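Local coordinates for uncharacterized protein (Bacteroides fragilis, PDB 3EUR), which is of unknown function but carries a thioredoxin-like domain, so a role in thiol-disulfide chemistry is possible though unproven, at residues A[14-23]-A[94-103]. Numbering follows the deposited sequence. Where two conformers were deposited one is given.
Sequences FTYTLDSGVK and TNGYDKELVI
T17 lays its CB over one face of the Y97 ring, 3.9 Å from the ring centroid in a CH-pi contact, and its CG2 reaches the phenol end, 3.4 Å from Y97 OH. Y97 lies over T17 because its CG sits between the backbone N and the carbonyl carbon (chi1 63°); W82 meets this ring. T17 N gives a 2.9 Å hydrogen bond to Y97 O, and Y97 N returns one to T17 O. This antiparallel pairing brings strand 15-18 alongside strand 94-97 in the mixed sheet of the thioredoxin-like fold, with parallel 68-74 on its other side. The strand axes run at 109°, and water takes over around the short bridge: one accepts from K99 N and lies within bonding reach of T15 O, T17 OG1 and E100 OE1, with more acceptors nearby than protons, another joins L18 O to Y97 OH, and a third spans D19 N and N95 O. T17 OG1 accepts from K23 NZ, which stands 4.2 Å from E100 OE2, too far for a salt bridge. From the start of turn 98-101, D98 OD1 takes V102 N and OD2 takes I103 N, while I103 CD1 lies over one face of the F14 ring, 4.1 Å from its centroid.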
# COMPACT_ATOMS: atom_id res chain seq x y z
N PHE A 14 5.27 -6.39 8.29
CA PHE A 14 6.57 -5.89 7.89
C PHE A 14 6.80 -4.55 8.54
O PHE A 14 5.84 -3.88 8.90
CB PHE A 14 6.68 -5.82 6.34
CG PHE A 14 5.66 -4.90 5.73
CD1 PHE A 14 5.87 -3.54 5.64
CD2 PHE A 14 4.44 -5.41 5.29
CE1 PHE A 14 4.90 -2.70 5.12
CE2 PHE A 14 3.50 -4.55 4.77
CZ PHE A 14 3.74 -3.24 4.69
N THR A 15 8.06 -4.16 8.60
CA THR A 15 8.49 -2.85 9.06
C THR A 15 8.76 -1.92 7.88
O THR A 15 9.47 -2.26 6.94
CB THR A 15 9.76 -2.92 9.92
OG1 THR A 15 9.48 -3.68 11.08
CG2 THR A 15 10.23 -1.51 10.36
N TYR A 16 8.18 -0.75 7.91
CA TYR A 16 8.43 0.29 6.95
C TYR A 16 9.18 1.44 7.60
O TYR A 16 9.08 1.65 8.82
CB TYR A 16 7.14 0.78 6.29
CG TYR A 16 6.14 1.42 7.18
CD1 TYR A 16 6.24 2.73 7.53
CD2 TYR A 16 5.08 0.69 7.72
CE1 TYR A 16 5.33 3.32 8.38
CE2 TYR A 16 4.19 1.28 8.57
CZ TYR A 16 4.31 2.59 8.90
OH TYR A 16 3.41 3.16 9.76
N THR A 17 9.91 2.16 6.78
CA THR A 17 10.63 3.35 7.20
C THR A 17 10.10 4.53 6.38
O THR A 17 10.00 4.45 5.15
CB THR A 17 12.15 3.18 6.96
OG1 THR A 17 12.60 2.01 7.64
CG2 THR A 17 12.93 4.34 7.45
N LEU A 18 9.77 5.63 7.04
CA LEU A 18 9.32 6.84 6.35
C LEU A 18 10.52 7.66 5.93
O LEU A 18 11.67 7.40 6.38
CB LEU A 18 8.40 7.68 7.24
CG LEU A 18 7.18 6.97 7.81
CD1 LEU A 18 6.39 7.91 8.72
CD2 LEU A 18 6.31 6.44 6.66
N ASP A 19 10.30 8.63 5.06
CA ASP A 19 11.36 9.57 4.71
C ASP A 19 12.00 10.25 5.89
O ASP A 19 13.20 10.54 5.87
CB ASP A 19 10.84 10.62 3.74
CG ASP A 19 11.93 11.63 3.35
OD1 ASP A 19 12.86 11.28 2.59
OD2 ASP A 19 11.80 12.77 3.83
N SER A 20 11.22 10.50 6.93
CA SER A 20 11.71 11.16 8.15
C SER A 20 12.57 10.22 8.98
O SER A 20 13.20 10.69 9.94
CB SER A 20 10.52 11.53 8.97
OG SER A 20 9.88 10.31 9.40
N GLY A 21 12.59 8.92 8.66
CA GLY A 21 13.35 7.91 9.40
C GLY A 21 12.52 7.21 10.45
O GLY A 21 12.98 6.25 11.07
N VAL A 22 11.30 7.67 10.66
CA VAL A 22 10.40 7.00 11.58
C VAL A 22 10.12 5.55 11.07
O VAL A 22 9.93 5.33 9.87
CB VAL A 22 9.13 7.83 11.69
CG1 VAL A 22 7.99 7.02 12.31
CG2 VAL A 22 9.42 9.14 12.45
N LYS A 23 10.09 4.59 12.01
CA LYS A 23 9.76 3.17 11.74
C LYS A 23 8.36 2.84 12.23
O LYS A 23 7.97 3.26 13.33
CB LYS A 23 10.65 2.20 12.51
CG LYS A 23 12.10 2.45 12.52
CD LYS A 23 12.65 1.93 11.23
CE LYS A 23 14.11 2.22 11.05
NZ LYS A 23 14.54 1.77 9.72
N THR A 94 0.57 7.28 3.86
CA THR A 94 1.75 6.90 4.62
C THR A 94 2.67 6.18 3.65
O THR A 94 2.32 5.12 3.14
CB THR A 94 1.35 6.05 5.79
OG1 THR A 94 0.42 6.77 6.63
CG2 THR A 94 2.62 5.65 6.61
N ASN A 95 3.82 6.79 3.34
CA ASN A 95 4.66 6.37 2.25
C ASN A 95 6.00 5.89 2.80
O ASN A 95 6.77 6.69 3.28
CB ASN A 95 4.79 7.58 1.29
CG ASN A 95 3.39 8.11 0.81
OD1 ASN A 95 2.60 7.32 0.25
ND2 ASN A 95 3.10 9.47 0.97
N GLY A 96 6.25 4.59 2.77
CA GLY A 96 7.45 4.03 3.35
C GLY A 96 8.20 3.10 2.43
O GLY A 96 7.72 2.71 1.37
N TYR A 97 9.41 2.78 2.86
CA TYR A 97 10.24 1.78 2.19
C TYR A 97 10.65 0.68 3.15
O TYR A 97 10.63 0.82 4.36
CB TYR A 97 11.47 2.44 1.52
CG TYR A 97 12.43 3.11 2.47
CD1 TYR A 97 13.56 2.44 2.95
CD2 TYR A 97 12.24 4.42 2.88
CE1 TYR A 97 14.48 3.08 3.81
CE2 TYR A 97 13.17 5.07 3.70
CZ TYR A 97 14.26 4.38 4.15
OH TYR A 97 15.16 5.06 4.97
N ASP A 98 11.04 -0.44 2.56
CA ASP A 98 11.43 -1.61 3.29
C ASP A 98 12.95 -1.63 3.42
O ASP A 98 13.67 -2.14 2.57
CB ASP A 98 10.95 -2.84 2.50
CG ASP A 98 11.19 -4.17 3.20
OD1 ASP A 98 11.94 -4.22 4.21
OD2 ASP A 98 10.68 -5.17 2.65
N LYS A 99 13.43 -1.00 4.49
CA LYS A 99 14.86 -0.73 4.61
C LYS A 99 15.68 -1.98 4.51
O LYS A 99 16.70 -1.98 3.81
CB LYS A 99 15.16 -0.02 5.93
CG LYS A 99 16.68 0.36 6.04
CD LYS A 99 16.99 1.31 7.15
CE LYS A 99 18.54 1.43 7.29
NZ LYS A 99 18.98 1.79 8.68
N GLU A 100 15.28 -3.00 5.22
CA GLU A 100 16.02 -4.25 5.31
C GLU A 100 15.74 -5.24 4.16
O GLU A 100 16.28 -6.34 4.15
CB GLU A 100 15.63 -4.91 6.62
CG GLU A 100 15.45 -3.92 7.85
CD GLU A 100 14.09 -3.11 7.89
OE1 GLU A 100 13.24 -3.29 7.00
OE2 GLU A 100 13.87 -2.25 8.81
N LEU A 101 14.84 -4.87 3.26
CA LEU A 101 14.41 -5.74 2.15
C LEU A 101 13.81 -7.07 2.62
O LEU A 101 14.02 -8.13 2.04
CB LEU A 101 15.57 -6.00 1.18
CG LEU A 101 16.24 -4.72 0.69
CD1 LEU A 101 17.51 -5.10 -0.11
CD2 LEU A 101 15.30 -3.84 -0.14
N VAL A 102 13.04 -7.02 3.68
CA VAL A 102 12.42 -8.17 4.27
C VAL A 102 11.35 -8.80 3.39
O VAL A 102 11.26 -10.02 3.25
CB VAL A 102 11.97 -7.88 5.70
CG1 VAL A 102 11.36 -9.08 6.31
CG2 VAL A 102 13.15 -7.36 6.57
N ILE A 103 10.51 -7.97 2.79
CA ILE A 103 9.46 -8.49 1.94
C ILE A 103 10.06 -9.34 0.81
O ILE A 103 9.58 -10.45 0.57
CB ILE A 103 8.54 -7.37 1.39
CG1 ILE A 103 7.76 -6.68 2.51
CG2 ILE A 103 7.63 -7.94 0.33
CD1 ILE A 103 7.12 -5.37 2.12
O HOH W 1 11.87 -0.63 6.98
O HOH W 2 14.46 7.51 5.74
O HOH W 3 7.64 9.16 3.91